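Local coordinates for protein L-lysine 6-monooxygenase involved in desferrioxamine biosynthesis (Erwinia amylovora CFBP1430, PDB 5O8P) that uses FAD and NADPH to N-hydroxylate a primary amine, probably cadaverine, on the biosynthetic route to the siderophore desferrioxamine, at residues L189-S203 and R331-H343. Numbering follows the deposited sequence.
With FAD (flavin-adenine dinucleotide), chain C.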
loop_
_atom_site.group_PDB
_atom_site.type_symbol
_atom_site.label_atom_id
_atom_site.label_comp_id
_atom_site.label_asym_id
_atom_site.label_seq_id
_atom_site.Cartn_x
_atom_site.Cartn_y
_atom_site.Cartn_z
ATOM N N LEU B 189 -20.883 23.664 16.406
ATOM C CA LEU B 189 -20.644 22.425 17.140
ATOM C C LEU B 189 -19.339 22.476 17.932
ATOM O O LEU B 189 -19.313 22.098 19.098
ATOM C CB LEU B 189 -20.626 21.219 16.186
ATOM C CG LEU B 189 -21.994 20.744 15.695
ATOM C CD1 LEU B 189 -21.863 19.875 14.448
ATOM C CD2 LEU B 189 -22.740 20.011 16.810
ATOM N N GLN B 190 -18.270 22.954 17.297
ATOM C CA GLN B 190 -16.934 22.967 17.918
ATOM C C GLN B 190 -16.804 23.904 19.130
ATOM O O GLN B 190 -15.904 23.723 19.953
ATOM C CB GLN B 190 -15.843 23.248 16.860
ATOM C CG GLN B 190 -15.695 22.099 15.852
ATOM C CD GLN B 190 -14.552 22.276 14.870
ATOM O OE1 GLN B 190 -14.476 23.283 14.180
ATOM N NE2 GLN B 190 -13.655 21.294 14.805
ATOM N N LYS B 191 -17.708 24.876 19.256
ATOM C CA LYS B 191 -17.801 25.705 20.473
ATOM C C LYS B 191 -18.380 24.970 21.689
ATOM O O LYS B 191 -18.229 25.446 22.817
ATOM C CB LYS B 191 -18.639 26.964 20.219
ATOM C CG LYS B 191 -17.947 27.996 19.347
ATOM C CD LYS B 191 -18.857 29.182 19.058
ATOM C CE LYS B 191 -18.252 30.075 17.985
ATOM N NZ LYS B 191 -19.271 30.883 17.260
ATOM N N LYS B 192 -19.057 23.844 21.468
ATOM C CA LYS B 192 -19.700 23.112 22.557
ATOM C C LYS B 192 -18.704 22.286 23.372
ATOM O O LYS B 192 -17.575 22.038 22.939
ATOM C CB LYS B 192 -20.828 22.224 22.026
ATOM C CG LYS B 192 -21.872 22.982 21.217
ATOM C CD LYS B 192 -23.081 22.120 20.919
ATOM C CE LYS B 192 -24.080 22.803 19.996
ATOM N NZ LYS B 192 -24.830 23.935 20.619
ATOM N N ARG B 193 -19.132 21.907 24.577
ATOM C CA ARG B 193 -18.311 21.116 25.496
ATOM C C ARG B 193 -18.233 19.652 25.086
ATOM O O ARG B 193 -17.235 19.000 25.364
ATOM C CB ARG B 193 -18.844 21.189 26.932
ATOM C CG ARG B 193 -18.381 22.397 27.725
ATOM C CD ARG B 193 -18.820 22.277 29.183
ATOM N NE ARG B 193 -18.829 23.567 29.877
ATOM C CZ ARG B 193 -19.735 24.537 29.707
ATOM N NH1 ARG B 193 -20.748 24.407 28.842
ATOM N NH2 ARG B 193 -19.621 25.664 30.406
ATOM N N SER B 194 -19.302 19.139 24.474
ATOM C CA SER B 194 -19.382 17.738 24.050
ATOM C C SER B 194 -20.148 17.615 22.737
ATOM O O SER B 194 -21.123 18.332 22.518
ATOM C CB SER B 194 -20.054 16.883 25.129
ATOM O OG SER B 194 -21.321 17.408 25.484
ATOM N N ILE B 195 -19.684 16.718 21.869
ATOM C CA ILE B 195 -20.339 16.421 20.592
ATOM C C ILE B 195 -20.513 14.917 20.516
ATOM O O ILE B 195 -19.627 14.179 20.939
ATOM C CB ILE B 195 -19.482 16.870 19.385
ATOM C CG1 ILE B 195 -19.140 18.363 19.485
ATOM C CG2 ILE B 195 -20.180 16.541 18.063
ATOM C CD1 ILE B 195 -18.098 18.817 18.483
ATOM N N THR B 196 -21.636 14.464 19.970
ATOM C CA THR B 196 -21.885 13.037 19.795
ATOM C C THR B 196 -22.356 12.747 18.381
ATOM O O THR B 196 -23.412 13.193 17.966
ATOM C CB THR B 196 -22.931 12.524 20.799
ATOM O OG1 THR B 196 -22.427 12.690 22.130
ATOM C CG2 THR B 196 -23.261 11.040 20.556
ATOM N N VAL B 197 -21.565 11.983 17.642
ATOM C CA VAL B 197 -21.991 11.494 16.346
ATOM C C VAL B 197 -22.795 10.210 16.541
ATOM O O VAL B 197 -22.317 9.254 17.131
ATOM C CB VAL B 197 -20.798 11.250 15.414
ATOM C CG1 VAL B 197 -21.278 10.756 14.063
ATOM C CG2 VAL B 197 -19.990 12.532 15.257
ATOM N N LEU B 198 -24.015 10.203 16.031
ATOM C CA LEU B 198 -24.920 9.087 16.170
ATOM C C LEU B 198 -25.144 8.493 14.769
ATOM O O LEU B 198 -25.585 9.193 13.869
ATOM C CB LEU B 198 -26.201 9.595 16.814
ATOM C CG LEU B 198 -27.002 8.565 17.600
ATOM C CD1 LEU B 198 -27.717 9.238 18.756
ATOM C CD2 LEU B 198 -27.991 7.840 16.695
ATOM N N GLY B 199 -24.795 7.217 14.577
ATOM C CA GLY B 199 -24.861 6.549 13.263
ATOM C C GLY B 199 -23.578 5.828 12.872
ATOM O O GLY B 199 -22.510 6.155 13.370
ATOM N N SER B 200 -23.692 4.860 11.963
ATOM C CA SER B 200 -22.618 3.896 11.661
ATOM C C SER B 200 -21.854 4.128 10.324
ATOM O O SER B 200 -20.797 3.558 10.122
ATOM C CB SER B 200 -23.226 2.485 11.614
ATOM O OG SER B 200 -23.912 2.237 10.383
ATOM N N GLY B 201 -22.404 4.914 9.406
ATOM C CA GLY B 201 -21.935 4.941 8.042
ATOM C C GLY B 201 -20.709 5.758 7.702
ATOM O O GLY B 201 -20.025 6.243 8.582
ATOM N N GLN B 202 -20.466 5.922 6.403
ATOM C CA GLN B 202 -19.327 6.675 5.893
ATOM C C GLN B 202 -19.399 8.127 6.332
ATOM O O GLN B 202 -18.369 8.719 6.655
ATOM C CB GLN B 202 -19.266 6.594 4.362
ATOM C CG GLN B 202 -18.121 7.339 3.680
ATOM C CD GLN B 202 -16.752 6.781 4.006
ATOM O OE1 GLN B 202 -16.617 5.641 4.430
ATOM N NE2 GLN B 202 -15.722 7.584 3.806
ATOM N N SER B 203 -20.605 8.709 6.345
ATOM C CA SER B 203 -20.769 10.125 6.737
ATOM C C SER B 203 -20.395 10.337 8.197
ATOM O O SER B 203 -19.622 11.244 8.504
ATOM C CB SER B 203 -22.193 10.612 6.471
ATOM O OG SER B 203 -22.363 10.826 5.083
ATOM N N ARG B 331 -26.887 8.596 28.194
ATOM C CA ARG B 331 -25.664 9.302 27.839
ATOM C C ARG B 331 -26.027 10.769 27.646
ATOM O O ARG B 331 -27.158 11.072 27.260
ATOM C CB ARG B 331 -25.147 8.732 26.526
ATOM C CG ARG B 331 -23.662 8.720 26.354
ATOM C CD ARG B 331 -23.014 7.680 27.250
ATOM N NE ARG B 331 -21.665 8.138 27.536
ATOM C CZ ARG B 331 -20.910 7.726 28.540
ATOM N NH1 ARG B 331 -21.354 6.811 29.400
ATOM N NH2 ARG B 331 -19.717 8.277 28.701
ATOM N N ARG B 332 -25.078 11.670 27.870
ATOM C CA ARG B 332 -25.352 13.103 27.734
ATOM C C ARG B 332 -24.468 13.740 26.704
ATOM O O ARG B 332 -23.345 13.317 26.515
ATOM C CB ARG B 332 -25.137 13.818 29.063
ATOM C CG ARG B 332 -26.290 13.699 30.037
ATOM C CD ARG B 332 -25.710 13.839 31.437
ATOM N NE ARG B 332 -26.727 14.002 32.454
ATOM C CZ ARG B 332 -27.426 15.119 32.665
ATOM N NH1 ARG B 332 -27.263 16.196 31.895
ATOM N NH2 ARG B 332 -28.322 15.166 33.652
ATOM N N THR B 333 -24.978 14.775 26.049
ATOM C CA THR B 333 -24.202 15.520 25.056
ATOM C C THR B 333 -24.849 16.887 24.772
ATOM O O THR B 333 -26.077 17.024 24.840
ATOM C CB THR B 333 -24.022 14.695 23.756
ATOM O OG1 THR B 333 -22.995 15.276 22.934
ATOM C CG2 THR B 333 -25.327 14.579 22.968
ATOM N N GLU B 334 -24.026 17.891 24.473
ATOM C CA GLU B 334 -24.533 19.209 24.109
ATOM C C GLU B 334 -24.839 19.199 22.631
ATOM O O GLU B 334 -25.988 19.397 22.230
ATOM C CB GLU B 334 -23.531 20.314 24.444
ATOM C CG GLU B 334 -23.271 20.450 25.936
ATOM C CD GLU B 334 -22.500 21.712 26.311
ATOM O OE1 GLU B 334 -21.982 22.408 25.403
ATOM O OE2 GLU B 334 -22.394 21.996 27.531
ATOM N N GLY B 335 -23.802 18.948 21.835
ATOM C CA GLY B 335 -23.915 18.838 20.375
ATOM C C GLY B 335 -24.280 17.426 19.991
ATOM O O GLY B 335 -23.842 16.471 20.626
ATOM N N LEU B 336 -25.084 17.293 18.947
ATOM C CA LEU B 336 -25.537 16.001 18.468
ATOM C C LEU B 336 -25.552 16.031 16.949
ATOM O O LEU B 336 -26.281 16.801 16.356
ATOM C CB LEU B 336 -26.926 15.713 19.017
ATOM C CG LEU B 336 -27.615 14.422 18.590
ATOM C CD1 LEU B 336 -26.753 13.233 18.953
ATOM C CD2 LEU B 336 -28.976 14.302 19.258
ATOM N N VAL B 337 -24.710 15.218 16.322
ATOM C CA VAL B 337 -24.710 15.068 14.875
ATOM C C VAL B 337 -25.442 13.779 14.557
ATOM O O VAL B 337 -24.990 12.705 14.920
ATOM C CB VAL B 337 -23.289 15.027 14.306
ATOM C CG1 VAL B 337 -23.318 14.703 12.822
ATOM C CG2 VAL B 337 -22.588 16.349 14.541
ATOM N N MET B 338 -26.575 13.900 13.882
ATOM C CA MET B 338 -27.388 12.758 13.496
ATOM C C MET B 338 -26.986 12.291 12.080
ATOM O O MET B 338 -27.525 12.751 11.072
ATOM C CB MET B 338 -28.858 13.164 13.574
ATOM C CG MET B 338 -29.809 12.006 13.734
ATOM S SD MET B 338 -29.884 11.420 15.431
ATOM C CE MET B 338 -30.810 12.747 16.204
ATOM N N ALA B 339 -26.010 11.388 12.014
ATOM C CA ALA B 339 -25.519 10.823 10.745
ATOM C C ALA B 339 -26.246 9.521 10.443
ATOM O O ALA B 339 -25.639 8.467 10.265
ATOM C CB ALA B 339 -24.011 10.605 10.816
ATOM N N THR B 340 -27.561 9.618 10.366
ATOM C CA THR B 340 -28.427 8.463 10.237
ATOM C C THR B 340 -28.862 8.220 8.780
ATOM O O THR B 340 -29.769 7.413 8.516
ATOM C CB THR B 340 -29.644 8.655 11.151
ATOM O OG1 THR B 340 -30.195 9.967 10.948
ATOM C CG2 THR B 340 -29.215 8.507 12.612
ATOM N N GLY B 341 -28.220 8.916 7.839
ATOM C CA GLY B 341 -28.434 8.671 6.424
ATOM C C GLY B 341 -29.768 9.160 5.888
ATOM O O GLY B 341 -30.363 10.087 6.438
ATOM N N TYR B 342 -30.227 8.502 4.819
ATOM C CA TYR B 342 -31.333 8.953 3.981
ATOM C C TYR B 342 -32.364 7.836 3.780
ATOM O O TYR B 342 -32.041 6.666 3.875
ATOM C CB TYR B 342 -30.782 9.384 2.616
ATOM C CG TYR B 342 -29.876 10.600 2.659
ATOM C CD1 TYR B 342 -28.580 10.537 3.160
ATOM C CD2 TYR B 342 -30.318 11.819 2.158
ATOM C CE1 TYR B 342 -27.768 11.657 3.195
ATOM C CE2 TYR B 342 -29.503 12.943 2.160
ATOM C CZ TYR B 342 -28.227 12.863 2.683
ATOM O OH TYR B 342 -27.417 13.986 2.701
ATOM N N HIS B 343 -33.603 8.207 3.490
ATOM C CA HIS B 343 -34.671 7.248 3.169
ATOM C C HIS B 343 -35.418 7.756 1.941
ATOM O O HIS B 343 -35.611 8.968 1.820
ATOM C CB HIS B 343 -35.602 7.097 4.391
ATOM C CG HIS B 343 -36.863 6.329 4.142
ATOM N ND1 HIS B 343 -36.872 5.011 3.727
ATOM C CD2 HIS B 343 -38.161 6.679 4.318
ATOM C CE1 HIS B 343 -38.122 4.591 3.635
ATOM N NE2 HIS B 343 -38.923 5.585 3.985
HETATM P PA FAD C . -29.879 13.619 -5.606
HETATM O O1A FAD C . -28.758 14.561 -5.209
HETATM O O2A FAD C . -30.869 13.166 -4.560
HETATM O O5B FAD C . -30.654 14.365 -6.812
HETATM C C5B FAD C . -32.047 14.657 -6.768
HETATM C C4B FAD C . -32.393 16.007 -7.386
HETATM O O4B FAD C . -33.794 16.036 -7.700
HETATM C C3B FAD C . -32.142 17.170 -6.434
HETATM O O3B FAD C . -31.434 18.199 -7.138
HETATM C C2B FAD C . -33.534 17.591 -5.964
HETATM O O2B FAD C . -33.659 18.986 -5.671
HETATM C C1B FAD C . -34.397 17.218 -7.154
HETATM N N9A FAD C . -35.853 17.062 -6.888
HETATM C C8A FAD C . -36.469 16.330 -5.936
HETATM N N7A FAD C . -37.821 16.457 -6.039
HETATM C C5A FAD C . -38.083 17.283 -7.075
HETATM C C6A FAD C . -39.285 17.854 -7.742
HETATM N N6A FAD C . -40.535 17.558 -7.310
HETATM N N1A FAD C . -39.096 18.682 -8.804
HETATM C C2A FAD C . -37.863 18.997 -9.257
HETATM N N3A FAD C . -36.736 18.521 -8.693
HETATM C C4A FAD C . -36.778 17.677 -7.627
HETATM N N1 FAD C . -22.306 6.905 -3.919
HETATM C C2 FAD C . -21.198 6.473 -4.577
HETATM O O2 FAD C . -21.331 5.548 -5.410
HETATM N N3 FAD C . -19.976 7.011 -4.368
HETATM C C4 FAD C . -19.778 8.007 -3.485
HETATM O O4 FAD C . -18.640 8.482 -3.305
HETATM C C4X FAD C . -20.938 8.536 -2.724
HETATM N N5 FAD C . -20.808 9.537 -1.827
HETATM C C5X FAD C . -21.886 9.994 -1.147
HETATM C C6 FAD C . -21.691 11.026 -0.232
HETATM C C7 FAD C . -22.752 11.549 0.503
HETATM C C7M FAD C . -22.514 12.665 1.490
HETATM C C8 FAD C . -24.119 10.989 0.300
HETATM C C8M FAD C . -25.283 11.536 1.081
HETATM C C9 FAD C . -24.325 9.952 -0.612
HETATM C C9A FAD C . -23.263 9.415 -1.362
HETATM N N10 FAD C . -23.425 8.352 -2.314
HETATM C C10 FAD C . -22.261 7.903 -2.999
HETATM C "C1'" FAD C . -24.729 7.704 -2.623
HETATM C "C2'" FAD C . -25.431 8.333 -3.850
HETATM O "O2'" FAD C . -24.497 8.494 -4.937
HETATM C "C3'" FAD C . -26.114 9.681 -3.555
HETATM O "O3'" FAD C . -27.127 9.521 -2.549
HETATM C "C4'" FAD C . -26.755 10.324 -4.792
HETATM O "O4'" FAD C . -26.816 11.744 -4.614
HETATM C "C5'" FAD C . -28.163 9.804 -5.068
HETATM O "O5'" FAD C . -28.474 10.011 -6.448
HETATM P P FAD C . -29.718 10.924 -6.874
HETATM O O1P FAD C . -29.740 11.007 -8.387
HETATM O O2P FAD C . -30.879 10.319 -6.136
HETATM O O3P FAD C . -29.147 12.321 -6.264
#
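Strands 194-198 and 335-338 run parallel, their axes 4.6 Å apart and inclined by 16°, and exchange backbone hydrogen bonds from Ser-194 O, which accepts from Gly-335 N, to Leu-198 O, which accepts from Ala-339 N. They are neighbours in the five-stranded parallel sheet of a Rossmann-type nucleotide-binding domain, where the GxGxxA-like turn at Gly-199 and Gly-201 leads from strand 194-198 into helix 202-213; Ser-200 in this turn and Ser-203 in the first turn of the helix belong to the NADP(+) site, which is empty in this chain. On the sheet face covered by that helix, Leu-189 crosses Val-337 at about a right angle, its CD1 lying 3.6 Å from Val-337 CG2, while Ile-195 CG2 and Val-197 CG2 border the same valine more loosely. Leu-189 CD2 and the aliphatic chain of Lys-192 lie over Gly-335, with Lys-192 CD against its CA. The other face carries Leu-198, whose CD1 meets Leu-336 CD1 at 4.1 Å, and Thr-196. With its OG1 anti to the carbonyl carbon (chi1 -63°), Thr-196 donates to Thr-333 OG1 at 2.8 Å, and Thr-333 OG1 in turn donates to Gly-335 O in the carbonyl plane. Gly-335 O also takes Thr-196 N, from above that plane, so two donors hold this buried oxygen at the point where the chain passes from strand 327-333 into the parallel sheet. At this end of the pair, Glu-334 N donates to Ser-194 OG. The Glu-334 carboxylate reaches back to Arg-193: OE1 receives the backbone N in a nearly straight bond of 3.0 Å from above the carboxylate plane, and OE2 offers its syn lone pair to Arg-193 NH1, 3.2 Å away, in a salt bridge whose guanidinium and carboxylate planes stand 77° apart.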